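Local coordinates for protein Exo beta-1,2-glucooligosaccharide sophorohydrolase (non-reducing end) (Parabacteroides distasonis ATCC 8503, PDB 5Z06) that hydrolyses linear beta-1,2-glucan and beta-1,2-glucooligosaccharides of four or more units, releasing sophorose from the non-reducing end in an exo fashion, at residues A[293-298]-A[666-671]; A[299-304]-A[644-649]; A[441-446]-A[490-495]; A[457-462]-A[494-499]. One frame throughout, in Å; residues are numbered along the deposited sequence.

The four contacts fall into two pairs. Interactions 1 and 2, with centres about 6 Å apart, lie 9 to 10 Å from the centre of the folded chain, where helix 284-297 and the loop after it meet helix 665-680 and the turn of 644-649; they touch through Gln668 NE2 with Tyr646 O and Ala669 N with Tyr299 OH. Interactions 3 and 4, centres about 5 Å apart, share Glu494 and Glu495 at the start of helix 495-505, some 32 to 36 Å from the first pair, centre to centre. In sequence the second pair falls between the two halves of each of the first. The inner pair thus joins distant parts of the chain, whereas the outer ties loops within one region.

Interaction 1 of 4, residues A[293-298]-A[666-671]; sequences EANFRY and LNQAPV
Asn295 and Gln668 meet because both first torsions set CG beside the backbone N, anti to the carbonyl carbon, and Gln668 then bends at chi2, -49°, to fold its amide back beside the asparagine. The two side chains cross at about a right angle, their amide planes 51° apart. Asn295 OD1 comes within 2.8 Å of Gln668 NE2, yet the angle is too poor for a hydrogen bond. Gln668 NE2 is instead bonded to the backbone carbonyls of Tyr646 and Phe648, and Asn295 ND2 turns back to Val291 O in its own helix. What joins the pair is therefore close packing: OD1 of Asn295 also rests 3.1 Å from CB of Gln668, and Asn295 ND2 lies 3.6 Å from Val671 CG1. The Tyr298 ring also reaches Gln668 CG, obliquely, through CD2 at 4.2 Å. Replacing Asn295 with an alanine would probably open a gap beside Gln668 and Val671 and leave Val291 O without its side-chain donor. The partners are all buried, and each amide nitrogen is satisfied by backbone oxygen. This is helix-to-helix packing, helix 284-297 against helix 665-680, the latter in the glucoamylase-like region, whose clan is consistent with an (alpha/alpha)6 barrel.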
loop_
_atom_site.group_PDB
_atom_site.type_symbol
_atom_site.label_atom_id
_atom_site.label_comp_id
_atom_site.label_asym_id
_atom_site.label_seq_id
_atom_site.Cartn_x
_atom_site.Cartn_y
_atom_site.Cartn_z
ATOM N N GLU A 293 -11.336 11.285 2.377
ATOM C CA GLU A 293 -12.219 10.280 2.929
ATOM C C GLU A 293 -11.781 8.886 2.578
ATOM O O GLU A 293 -11.690 8.033 3.447
ATOM C CB GLU A 293 -13.657 10.482 2.442
ATOM C CG GLU A 293 -14.666 9.421 2.881
ATOM C CD GLU A 293 -15.875 9.347 1.944
ATOM O OE1 GLU A 293 -16.102 10.287 1.120
ATOM O OE2 GLU A 293 -16.603 8.331 2.019
ATOM N N ALA A 294 -11.545 8.636 1.305
ATOM C CA ALA A 294 -11.141 7.306 0.884
ATOM C C ALA A 294 -9.870 6.842 1.613
ATOM O O ALA A 294 -9.758 5.686 1.997
ATOM C CB ALA A 294 -10.926 7.269 -0.610
ATOM N N ASN A 295 -8.921 7.750 1.781
ATOM C CA ASN A 295 -7.684 7.416 2.466
ATOM C C ASN A 295 -7.956 7.212 3.946
ATOM O O ASN A 295 -7.421 6.324 4.552
ATOM C CB ASN A 295 -6.659 8.488 2.240
ATOM C CG ASN A 295 -5.995 8.384 0.883
ATOM O OD1 ASN A 295 -5.096 7.596 0.700
ATOM N ND2 ASN A 295 -6.401 9.230 -0.052
ATOM N N PHE A 296 -8.817 8.037 4.521
ATOM C CA PHE A 296 -9.237 7.876 5.910
ATOM C C PHE A 296 -9.802 6.475 6.188
ATOM O O PHE A 296 -9.544 5.884 7.241
ATOM C CB PHE A 296 -10.255 8.968 6.235
ATOM C CG PHE A 296 -11.112 8.684 7.401
ATOM C CD1 PHE A 296 -12.290 7.960 7.248
ATOM C CD2 PHE A 296 -10.779 9.174 8.650
ATOM C CE1 PHE A 296 -13.117 7.713 8.330
ATOM C CE2 PHE A 296 -11.617 8.945 9.736
ATOM C CZ PHE A 296 -12.785 8.220 9.576
ATOM N N ARG A 297 -10.544 5.929 5.224
ATOM C CA ARG A 297 -11.148 4.612 5.384
ATOM C C ARG A 297 -10.136 3.567 5.809
ATOM O O ARG A 297 -10.437 2.703 6.602
ATOM C CB ARG A 297 -11.786 4.151 4.090
ATOM C CG ARG A 297 -12.979 4.944 3.612
ATOM C CD ARG A 297 -13.319 4.493 2.201
ATOM N NE ARG A 297 -14.263 5.409 1.585
ATOM C CZ ARG A 297 -14.486 5.488 0.286
ATOM N NH1 ARG A 297 -13.860 4.683 -0.576
ATOM N NH2 ARG A 297 -15.365 6.363 -0.154
ATOM N N TYR A 298 -8.943 3.644 5.245
ATOM C CA TYR A 298 -7.876 2.734 5.595
ATOM C C TYR A 298 -7.636 2.613 7.115
ATOM O O TYR A 298 -7.319 1.539 7.616
ATOM C CB TYR A 298 -6.595 3.190 4.892
ATOM C CG TYR A 298 -5.488 2.235 5.036
ATOM C CD1 TYR A 298 -4.724 2.229 6.175
ATOM C CD2 TYR A 298 -5.233 1.290 4.059
ATOM C CE1 TYR A 298 -3.700 1.332 6.342
ATOM C CE2 TYR A 298 -4.192 0.378 4.199
ATOM C CZ TYR A 298 -3.436 0.405 5.357
ATOM O OH TYR A 298 -2.427 -0.483 5.572
ATOM N N LEU A 666 1.542 3.547 5.516
ATOM C CA LEU A 666 2.394 4.721 5.471
ATOM C C LEU A 666 1.939 5.770 4.474
ATOM O O LEU A 666 2.244 6.948 4.661
ATOM C CB LEU A 666 3.830 4.338 5.088
ATOM C CG LEU A 666 4.734 3.691 6.116
ATOM C CD1 LEU A 666 5.995 3.297 5.386
ATOM C CD2 LEU A 666 5.051 4.667 7.235
ATOM N N ASN A 667 1.274 5.358 3.400
ATOM C CA ASN A 667 1.084 6.241 2.251
ATOM C C ASN A 667 -0.287 6.886 2.157
ATOM O O ASN A 667 -0.444 7.905 1.482
ATOM C CB ASN A 667 1.406 5.483 0.966
ATOM C CG ASN A 667 2.886 5.127 0.863
ATOM O OD1 ASN A 667 3.692 5.705 1.559
ATOM N ND2 ASN A 667 3.243 4.196 -0.010
ATOM N N GLN A 668 -1.276 6.332 2.824
ATOM C CA GLN A 668 -2.636 6.866 2.626
ATOM C C GLN A 668 -2.874 8.028 3.557
ATOM O O GLN A 668 -3.416 9.043 3.144
ATOM C CB GLN A 668 -3.710 5.789 2.814
ATOM C CG GLN A 668 -3.670 4.583 1.884
ATOM C CD GLN A 668 -3.534 4.942 0.422
ATOM O OE1 GLN A 668 -2.431 5.210 -0.032
ATOM N NE2 GLN A 668 -4.660 4.985 -0.316
ATOM N N ALA A 669 -2.490 7.890 4.818
ATOM C CA ALA A 669 -2.817 8.928 5.808
ATOM C C ALA A 669 -2.158 10.269 5.478
ATOM O O ALA A 669 -2.800 11.331 5.627
ATOM C CB ALA A 669 -2.447 8.493 7.214
ATOM N N PRO A 670 -0.885 10.248 5.013
ATOM C CA PRO A 670 -0.301 11.536 4.676
ATOM C C PRO A 670 -1.119 12.318 3.695
ATOM O O PRO A 670 -1.110 13.543 3.741
ATOM C CB PRO A 670 1.050 11.157 4.080
ATOM C CG PRO A 670 1.445 10.033 4.968
ATOM C CD PRO A 670 0.163 9.221 5.085
ATOM N N VAL A 671 -1.845 11.623 2.835
ATOM C CA VAL A 671 -2.656 12.311 1.846
ATOM C C VAL A 671 -3.794 13.051 2.563
ATOM O O VAL A 671 -3.978 14.261 2.383
ATOM C CB VAL A 671 -3.198 11.335 0.799
ATOM C CG1 VAL A 671 -4.131 12.063 -0.185
ATOM C CG2 VAL A 671 -2.025 10.659 0.082
#

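Interaction 2 of 4, residues A[299-304]-A[644-649]; sequences YWEGAE and GEYGFR
Glu301 reaches Tyr646 with the outer half of its side chain. CB stands back from the tyrosine, and chi1 of 71° sets CG between the backbone N and the carbonyl carbon, from where it approaches Tyr646 CE1 at 4.0 Å. CD follows alongside, and OE2 ends at the ring edge, near the ring plane, with the carboxylate turned almost perpendicular to it, 86° apart. The oxygen does not bond the tyrosine directly: a water donates to Glu301 OE2 at 2.7 Å and is also hydrogen-bonded to Tyr646 OH at 2.8 Å. The same OE2 forms a salt bridge with Arg243. A leucine in place of Glu301 would probably cost Arg243 this salt bridge and break the water link to Tyr646. Next door, Gly302 CA packs 3.7 Å from Tyr646 OH, where a side chain would be tight against the ring. Arg243 thus probably balances the negative charge while OE2 takes a water proton, and the solvent-borne link to Tyr646 OH is likely to be less rigid than a direct bond.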
loop_
_atom_site.group_PDB
_atom_site.type_symbol
_atom_site.label_atom_id
_atom_site.label_comp_id
_atom_site.label_asym_id
_atom_site.label_seq_id
_atom_site.Cartn_x
_atom_site.Cartn_y
_atom_site.Cartn_z
ATOM N N TYR A 299 -7.754 3.727 7.815
ATOM C CA TYR A 299 -7.419 3.845 9.233
ATOM C C TYR A 299 -8.662 3.753 10.088
ATOM O O TYR A 299 -8.568 3.559 11.292
ATOM C CB TYR A 299 -6.708 5.177 9.480
ATOM C CG TYR A 299 -5.542 5.267 8.579
ATOM C CD1 TYR A 299 -4.342 4.683 8.921
ATOM C CD2 TYR A 299 -5.657 5.864 7.325
ATOM C CE1 TYR A 299 -3.260 4.710 8.056
ATOM C CE2 TYR A 299 -4.601 5.881 6.450
ATOM C CZ TYR A 299 -3.413 5.301 6.806
ATOM O OH TYR A 299 -2.389 5.362 5.922
ATOM N N TRP A 300 -9.828 3.929 9.463
ATOM C CA TRP A 300 -11.075 3.792 10.162
ATOM C C TRP A 300 -11.610 2.360 10.045
ATOM O O TRP A 300 -11.276 1.525 10.872
ATOM C CB TRP A 300 -12.056 4.854 9.686
ATOM C CG TRP A 300 -13.230 4.890 10.588
ATOM C CD1 TRP A 300 -14.505 4.547 10.290
ATOM C CD2 TRP A 300 -13.213 5.261 11.963
ATOM N NE1 TRP A 300 -15.303 4.711 11.393
ATOM C CE2 TRP A 300 -14.526 5.131 12.443
ATOM C CE3 TRP A 300 -12.209 5.709 12.838
ATOM C CZ2 TRP A 300 -14.870 5.425 13.763
ATOM C CZ3 TRP A 300 -12.546 6.007 14.138
ATOM C CH2 TRP A 300 -13.873 5.869 14.588
ATOM N N GLU A 301 -12.416 2.056 9.038
ATOM C CA GLU A 301 -12.923 0.710 8.865
ATOM C C GLU A 301 -11.814 -0.288 8.560
ATOM O O GLU A 301 -11.940 -1.477 8.853
ATOM C CB GLU A 301 -13.964 0.697 7.752
ATOM C CG GLU A 301 -13.389 0.902 6.371
ATOM C CD GLU A 301 -14.449 1.145 5.338
ATOM O OE1 GLU A 301 -15.030 2.244 5.318
ATOM O OE2 GLU A 301 -14.652 0.226 4.520
ATOM N N GLY A 302 -10.734 0.193 7.954
ATOM C CA GLY A 302 -9.598 -0.650 7.679
ATOM C C GLY A 302 -8.672 -0.916 8.844
ATOM O O GLY A 302 -7.694 -1.672 8.694
ATOM N N ALA A 303 -8.914 -0.296 9.994
ATOM C CA ALA A 303 -8.022 -0.493 11.127
ATOM C C ALA A 303 -8.054 -1.939 11.586
ATOM O O ALA A 303 -9.071 -2.626 11.458
ATOM C CB ALA A 303 -8.398 0.405 12.287
ATOM N N GLU A 304 -6.912 -2.404 12.083
ATOM C CA GLU A 304 -6.866 -3.631 12.856
ATOM C C GLU A 304 -7.857 -3.386 13.994
ATOM O O GLU A 304 -7.684 -2.419 14.727
ATOM C CB GLU A 304 -5.425 -3.875 13.346
ATOM C CG GLU A 304 -5.158 -5.195 14.024
ATOM C CD GLU A 304 -5.916 -5.348 15.305
ATOM O OE1 GLU A 304 -5.723 -4.492 16.210
ATOM O OE2 GLU A 304 -6.723 -6.304 15.401
ATOM N N GLY A 644 -9.190 3.255 -5.800
ATOM C CA GLY A 644 -9.695 2.089 -5.138
ATOM C C GLY A 644 -10.444 2.471 -3.872
ATOM O O GLY A 644 -10.695 3.662 -3.601
ATOM N N GLU A 645 -10.695 1.441 -3.071
ATOM C CA GLU A 645 -11.601 1.493 -1.930
ATOM C C GLU A 645 -11.026 2.295 -0.793
ATOM O O GLU A 645 -11.788 2.858 0.016
ATOM C CB GLU A 645 -11.902 0.074 -1.436
ATOM C CG GLU A 645 -12.743 -0.756 -2.397
ATOM C CD GLU A 645 -11.991 -1.310 -3.589
ATOM O OE1 GLU A 645 -10.758 -1.212 -3.653
ATOM O OE2 GLU A 645 -12.655 -1.878 -4.456
ATOM N N TYR A 646 -9.685 2.323 -0.710
ATOM C CA TYR A 646 -9.003 3.046 0.342
ATOM C C TYR A 646 -8.194 4.221 -0.188
ATOM O O TYR A 646 -7.230 4.639 0.428
ATOM C CB TYR A 646 -8.155 2.105 1.178
ATOM C CG TYR A 646 -8.924 1.106 2.017
ATOM C CD1 TYR A 646 -10.181 1.395 2.557
ATOM C CD2 TYR A 646 -8.386 -0.123 2.294
ATOM C CE1 TYR A 646 -10.854 0.462 3.311
ATOM C CE2 TYR A 646 -9.053 -1.043 3.068
ATOM C CZ TYR A 646 -10.277 -0.738 3.570
ATOM O OH TYR A 646 -10.912 -1.668 4.322
ATOM N N GLY A 647 -8.641 4.790 -1.299
ATOM C CA GLY A 647 -7.980 5.917 -1.919
ATOM C C GLY A 647 -7.224 5.364 -3.102
ATOM O O GLY A 647 -7.570 4.313 -3.642
ATOM N N PHE A 648 -6.173 6.049 -3.496
ATOM C CA PHE A 648 -5.427 5.604 -4.655
ATOM C C PHE A 648 -4.601 4.409 -4.285
ATOM O O PHE A 648 -4.120 4.300 -3.162
ATOM C CB PHE A 648 -4.538 6.691 -5.230
ATOM C CG PHE A 648 -5.292 7.875 -5.712
ATOM C CD1 PHE A 648 -5.832 7.891 -6.982
ATOM C CD2 PHE A 648 -5.443 8.996 -4.910
ATOM C CE1 PHE A 648 -6.514 9.002 -7.433
ATOM C CE2 PHE A 648 -6.141 10.102 -5.359
ATOM C CZ PHE A 648 -6.675 10.100 -6.618
ATOM N N ARG A 649 -4.407 3.532 -5.255
ATOM C CA ARG A 649 -3.513 2.414 -5.053
ATOM C C ARG A 649 -2.114 2.915 -4.778
ATOM O O ARG A 649 -1.757 4.022 -5.133
ATOM C CB ARG A 649 -3.553 1.474 -6.245
ATOM C CG ARG A 649 -4.935 0.887 -6.389
ATOM C CD ARG A 649 -5.012 -0.201 -7.425
ATOM N NE ARG A 649 -6.413 -0.520 -7.626
ATOM C CZ ARG A 649 -7.128 -1.298 -6.821
ATOM N NH1 ARG A 649 -6.577 -1.869 -5.743
ATOM N NH2 ARG A 649 -8.403 -1.508 -7.106
HETATM O O HOH W 1 -13.596 -2.198 3.963
#

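Interaction 3 of 4, residues A[441-446]-A[490-495]; sequences SPYLYW and WASQEE
Tyr443 OH donates a hydrogen bond to Glu494 OE1 at 2.7 Å, approaching from above the carboxylate plane, 56° out of it, while OE1 itself lies at the ring's edge. Ser492 OG stands equally near the hydroxyl, also 2.7 Å from Tyr443 OH, and Ser492 CB comes 3.5 Å from Tyr443 CE1. Chi1 of 177° puts that OG anti to the backbone N of Ser492, where it accepts from Glu494 N at 3.1 Å, closing an ST turn just before helix 495-505, with Glu494 at the N-cap position. The turn ties Ser492 OG to the backbone of Glu494. On the other loop, Ser441 OG donates to Tyr443 O at 2.6 Å, in the carbonyl plane and on a lone pair. Pro442 CB lies over one face of the Tyr443 ring, toward its rim, and Pro442 CG touches Glu494 OE2 at 3.8 Å. Lys459, Tyr470 of helix 467-475 and Ala497 of helix 495-505 also pack on the tyrosine.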
loop_
_atom_site.group_PDB
_atom_site.type_symbol
_atom_site.label_atom_id
_atom_site.label_comp_id
_atom_site.label_asym_id
_atom_site.label_seq_id
_atom_site.Cartn_x
_atom_site.Cartn_y
_atom_site.Cartn_z
ATOM N N SER A 441 26.688 10.486 22.909
ATOM C CA SER A 441 26.430 10.268 21.481
ATOM C C SER A 441 25.921 11.565 20.858
ATOM O O SER A 441 24.988 12.180 21.384
ATOM C CB SER A 441 25.405 9.177 21.236
ATOM O OG SER A 441 25.091 9.065 19.854
ATOM N N PRO A 442 26.546 11.994 19.751
ATOM C CA PRO A 442 25.944 13.091 18.983
ATOM C C PRO A 442 24.624 12.702 18.272
ATOM O O PRO A 442 23.892 13.588 17.836
ATOM C CB PRO A 442 27.030 13.469 17.959
ATOM C CG PRO A 442 28.134 12.485 18.113
ATOM C CD PRO A 442 27.743 11.431 19.094
ATOM N N TYR A 443 24.342 11.400 18.192
ATOM C CA TYR A 443 23.236 10.864 17.416
ATOM C C TYR A 443 22.232 10.130 18.271
ATOM O O TYR A 443 22.591 9.473 19.270
ATOM C CB TYR A 443 23.750 9.852 16.400
ATOM C CG TYR A 443 24.806 10.380 15.500
ATOM C CD1 TYR A 443 24.470 11.120 14.373
ATOM C CD2 TYR A 443 26.158 10.135 15.768
ATOM C CE1 TYR A 443 25.434 11.622 13.529
ATOM C CE2 TYR A 443 27.142 10.625 14.934
ATOM C CZ TYR A 443 26.779 11.370 13.812
ATOM O OH TYR A 443 27.752 11.867 12.976
ATOM N N LEU A 444 20.976 10.198 17.830
ATOM C CA LEU A 444 20.002 9.210 18.209
ATOM C C LEU A 444 20.223 7.991 17.355
ATOM O O LEU A 444 20.711 8.101 16.225
ATOM C CB LEU A 444 18.562 9.725 17.985
ATOM C CG LEU A 444 18.056 10.737 18.994
ATOM C CD1 LEU A 444 16.742 11.348 18.511
ATOM C CD2 LEU A 444 17.876 10.061 20.350
ATOM N N TYR A 445 19.845 6.830 17.895
ATOM C CA TYR A 445 19.766 5.604 17.135
ATOM C C TYR A 445 18.330 5.233 16.807
ATOM O O TYR A 445 17.392 5.540 17.560
ATOM C CB TYR A 445 20.483 4.478 17.846
ATOM C CG TYR A 445 21.981 4.678 17.764
ATOM C CD1 TYR A 445 22.610 5.624 18.567
ATOM C CD2 TYR A 445 22.754 3.989 16.831
ATOM C CE1 TYR A 445 23.969 5.844 18.479
ATOM C CE2 TYR A 445 24.119 4.203 16.745
ATOM C CZ TYR A 445 24.715 5.121 17.580
ATOM O OH TYR A 445 26.055 5.373 17.507
ATOM N N TRP A 446 18.192 4.583 15.656
ATOM C CA TRP A 446 16.915 4.166 15.109
ATOM C C TRP A 446 16.291 3.085 15.983
ATOM O O TRP A 446 15.097 3.164 16.305
ATOM C CB TRP A 446 17.092 3.663 13.665
ATOM C CG TRP A 446 15.876 3.734 12.821
ATOM C CD1 TRP A 446 14.665 3.217 13.098
ATOM C CD2 TRP A 446 15.766 4.353 11.537
ATOM N NE1 TRP A 446 13.783 3.492 12.081
ATOM C CE2 TRP A 446 14.435 4.178 11.102
ATOM C CE3 TRP A 446 16.664 5.023 10.704
ATOM C CZ2 TRP A 446 13.964 4.678 9.896
ATOM C CZ3 TRP A 446 16.201 5.510 9.489
ATOM C CH2 TRP A 446 14.862 5.339 9.097
ATOM N N TRP A 490 21.064 14.850 13.865
ATOM C CA TRP A 490 20.269 15.118 12.675
ATOM C C TRP A 490 21.085 15.854 11.589
ATOM O O TRP A 490 21.232 15.342 10.481
ATOM C CB TRP A 490 19.030 15.906 13.064
ATOM C CG TRP A 490 18.399 16.562 11.971
ATOM C CD1 TRP A 490 18.468 17.866 11.670
ATOM C CD2 TRP A 490 17.608 15.942 10.957
ATOM N NE1 TRP A 490 17.726 18.129 10.545
ATOM C CE2 TRP A 490 17.193 16.960 10.080
ATOM C CE3 TRP A 490 17.157 14.630 10.743
ATOM C CZ2 TRP A 490 16.380 16.719 8.966
ATOM C CZ3 TRP A 490 16.329 14.388 9.635
ATOM C CH2 TRP A 490 15.961 15.432 8.759
ATOM N N ALA A 491 21.640 17.018 11.922
ATOM C CA ALA A 491 22.409 17.816 10.954
ATOM C C ALA A 491 23.929 17.703 11.179
ATOM O O ALA A 491 24.669 18.641 10.931
ATOM C CB ALA A 491 21.958 19.266 10.988
ATOM N N SER A 492 24.365 16.547 11.651
ATOM C CA SER A 492 25.758 16.284 11.932
ATOM C C SER A 492 26.643 16.713 10.774
ATOM O O SER A 492 26.369 16.376 9.616
ATOM C CB SER A 492 25.977 14.791 12.151
ATOM O OG SER A 492 27.353 14.509 12.367
ATOM N N GLN A 493 27.707 17.443 11.108
ATOM C CA GLN A 493 28.742 17.784 10.148
ATOM C C GLN A 493 29.888 16.768 10.107
ATOM O O GLN A 493 30.816 16.944 9.332
ATOM C CB GLN A 493 29.261 19.189 10.436
ATOM C CG GLN A 493 28.174 20.249 10.364
ATOM C CD GLN A 493 27.558 20.316 8.981
ATOM O OE1 GLN A 493 28.209 20.722 8.022
ATOM N NE2 GLN A 493 26.307 19.880 8.865
ATOM N N GLU A 494 29.802 15.687 10.880
ATOM C CA GLU A 494 30.880 14.702 10.935
ATOM C C GLU A 494 31.069 14.003 9.612
ATOM O O GLU A 494 30.124 13.848 8.840
ATOM C CB GLU A 494 30.639 13.624 11.986
ATOM C CG GLU A 494 30.672 14.131 13.409
ATOM C CD GLU A 494 30.583 13.015 14.431
ATOM O OE1 GLU A 494 30.269 11.851 14.061
ATOM O OE2 GLU A 494 30.827 13.314 15.617
ATOM N N GLU A 495 32.316 13.593 9.397
ATOM C CA GLU A 495 32.740 12.744 8.286
ATOM C C GLU A 495 31.827 11.535 8.095
ATOM O O GLU A 495 31.385 11.258 6.968
ATOM C CB GLU A 495 34.221 12.305 8.462
ATOM C CG GLU A 495 34.542 11.309 9.616
ATOM C CD GLU A 495 34.081 11.749 11.031
ATOM O OE1 GLU A 495 34.548 12.815 11.530
ATOM O OE2 GLU A 495 33.238 11.030 11.648
#

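Interaction 4 of 4, residues A[457-462]-A[494-499]; sequences NHKLIG and EEYAQE
Lys459 lies across one face of Tyr496, and this charged contact is the first of three kinds. NZ of Lys459 sits 4.7 Å from the centroid of the Tyr496 ring, only 17° off its normal, a cation-pi interaction. The bend at chi4, 79°, swings NZ toward Tyr445 OH, its hydrogen-bond partner, while it stays above the ring face. Lower down the chain, Lys459 CD closes to 3.4 Å from Tyr496 CE1, and CE is offset toward the rim of that face.

The second kind is apolar. Ile461 CD1 meets the ring at its edge, in plane, 3.9 Å from Tyr496 CE1, so that one tyrosine is touched by lysine on a face and by isoleucine at an edge. The other branch, Ile461 CG2, packs on Ala497 CB at 3.8 Å.

Third come polar links. A water accepts from Lys459 N at 2.7 Å and is hydrogen-bonded to Tyr496 OH, also at 2.7 Å, linking the hydroxyl to the loop backbone. Within the helix, Glu495 OE2 accepts from Tyr496 N at 3.0 Å.

The loop of 457-462, between strand 447-448 and helix 467-475, thus lies along the first two turns of helix 495-505, where Ile461 also touches Tyr500 and Arg501, while backbone bonds of Leu460, His458 and Gly462 run to Leu444, Trp446 and Trp490.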
loop_
_atom_site.group_PDB
_atom_site.type_symbol
_atom_site.label_atom_id
_atom_site.label_comp_id
_atom_site.label_asym_id
_atom_site.label_seq_id
_atom_site.Cartn_x
_atom_site.Cartn_y
_atom_site.Cartn_z
ATOM N N ASN A 457 22.102 -0.563 14.861
ATOM C CA ASN A 457 23.128 0.478 14.941
ATOM C C ASN A 457 23.055 1.526 13.825
ATOM O O ASN A 457 24.066 1.943 13.234
ATOM C CB ASN A 457 24.530 -0.169 14.998
ATOM C CG ASN A 457 25.495 0.620 15.858
ATOM O OD1 ASN A 457 25.237 0.889 17.052
ATOM N ND2 ASN A 457 26.608 1.011 15.260
ATOM N N HIS A 458 21.836 1.959 13.557
ATOM C CA HIS A 458 21.571 2.899 12.497
ATOM C C HIS A 458 21.417 4.260 13.161
ATOM O O HIS A 458 20.465 4.481 13.926
ATOM C CB HIS A 458 20.303 2.471 11.782
ATOM C CG HIS A 458 20.058 3.171 10.491
ATOM N ND1 HIS A 458 19.256 2.637 9.508
ATOM C CD2 HIS A 458 20.502 4.356 10.014
ATOM C CE1 HIS A 458 19.225 3.460 8.476
ATOM N NE2 HIS A 458 19.978 4.509 8.754
ATOM N N LYS A 459 22.361 5.163 12.897
ATOM C CA LYS A 459 22.291 6.521 13.427
ATOM C C LYS A 459 21.217 7.284 12.696
ATOM O O LYS A 459 21.015 7.055 11.506
ATOM C CB LYS A 459 23.603 7.247 13.254
ATOM C CG LYS A 459 24.711 6.737 14.165
ATOM C CD LYS A 459 26.076 7.103 13.577
ATOM C CE LYS A 459 27.202 7.032 14.606
ATOM N NZ LYS A 459 27.653 5.637 14.851
ATOM N N LEU A 460 20.530 8.181 13.402
ATOM C CA LEU A 460 19.544 9.037 12.771
ATOM C C LEU A 460 20.245 10.257 12.244
ATOM O O LEU A 460 20.705 11.099 13.017
ATOM C CB LEU A 460 18.422 9.429 13.744
ATOM C CG LEU A 460 17.259 8.472 13.924
ATOM C CD1 LEU A 460 17.598 7.030 13.616
ATOM C CD2 LEU A 460 16.623 8.583 15.289
ATOM N N ILE A 461 20.339 10.337 10.920
ATOM C CA ILE A 461 21.082 11.393 10.259
ATOM C C ILE A 461 20.254 11.939 9.131
ATOM O O ILE A 461 19.905 11.196 8.201
ATOM C CB ILE A 461 22.415 10.844 9.702
ATOM C CG1 ILE A 461 23.249 10.238 10.852
ATOM C CG2 ILE A 461 23.185 11.939 8.954
ATOM C CD1 ILE A 461 24.466 9.474 10.385
ATOM N N GLY A 462 19.932 13.227 9.222
ATOM C CA GLY A 462 19.224 13.959 8.166
ATOM C C GLY A 462 20.206 14.466 7.119
ATOM O O GLY A 462 21.401 14.399 7.341
ATOM N N GLU A 494 29.802 15.687 10.880
ATOM C CA GLU A 494 30.880 14.702 10.935
ATOM C C GLU A 494 31.069 14.003 9.612
ATOM O O GLU A 494 30.124 13.848 8.840
ATOM C CB GLU A 494 30.639 13.624 11.986
ATOM C CG GLU A 494 30.672 14.131 13.409
ATOM C CD GLU A 494 30.583 13.015 14.431
ATOM O OE1 GLU A 494 30.269 11.851 14.061
ATOM O OE2 GLU A 494 30.827 13.314 15.617
ATOM N N GLU A 495 32.316 13.593 9.397
ATOM C CA GLU A 495 32.740 12.744 8.286
ATOM C C GLU A 495 31.827 11.535 8.095
ATOM O O GLU A 495 31.385 11.258 6.968
ATOM C CB GLU A 495 34.221 12.305 8.462
ATOM C CG GLU A 495 34.542 11.309 9.616
ATOM C CD GLU A 495 34.081 11.749 11.031
ATOM O OE1 GLU A 495 34.548 12.815 11.530
ATOM O OE2 GLU A 495 33.238 11.030 11.648
ATOM N N TYR A 496 31.516 10.851 9.199
ATOM C CA TYR A 496 30.688 9.664 9.157
ATOM C C TYR A 496 29.307 10.016 8.583
ATOM O O TYR A 496 28.766 9.261 7.774
ATOM C CB TYR A 496 30.531 9.027 10.550
ATOM C CG TYR A 496 29.616 7.825 10.507
ATOM C CD1 TYR A 496 28.227 7.985 10.551
ATOM C CD2 TYR A 496 30.123 6.538 10.365
ATOM C CE1 TYR A 496 27.373 6.907 10.459
ATOM C CE2 TYR A 496 29.266 5.445 10.301
ATOM C CZ TYR A 496 27.887 5.646 10.342
ATOM O OH TYR A 496 27.005 4.599 10.264
ATOM N N ALA A 497 28.739 11.137 9.016
ATOM C CA ALA A 497 27.382 11.538 8.591
ATOM C C ALA A 497 27.399 11.953 7.131
ATOM O O ALA A 497 26.434 11.723 6.400
ATOM C CB ALA A 497 26.840 12.668 9.454
ATOM N N GLN A 498 28.506 12.564 6.718
ATOM C CA GLN A 498 28.717 12.899 5.313
ATOM C C GLN A 498 28.722 11.641 4.468
ATOM O O GLN A 498 28.010 11.569 3.467
ATOM C CB GLN A 498 30.018 13.679 5.121
ATOM C CG GLN A 498 30.000 15.075 5.729
ATOM C CD GLN A 498 31.362 15.728 5.705
ATOM O OE1 GLN A 498 32.104 15.597 4.730
ATOM N NE2 GLN A 498 31.689 16.462 6.766
ATOM N N GLU A 499 29.508 10.656 4.889
ATOM C CA GLU A 499 29.570 9.361 4.209
ATOM C C GLU A 499 28.217 8.632 4.184
ATOM O O GLU A 499 27.857 8.027 3.189
ATOM C CB GLU A 499 30.628 8.460 4.849
ATOM C CG GLU A 499 32.057 8.885 4.528
ATOM C CD GLU A 499 33.126 8.040 5.231
ATOM O OE1 GLU A 499 32.803 7.198 6.096
ATOM O OE2 GLU A 499 34.317 8.228 4.920
HETATM O O HOH W 2 24.521 4.652 11.279
#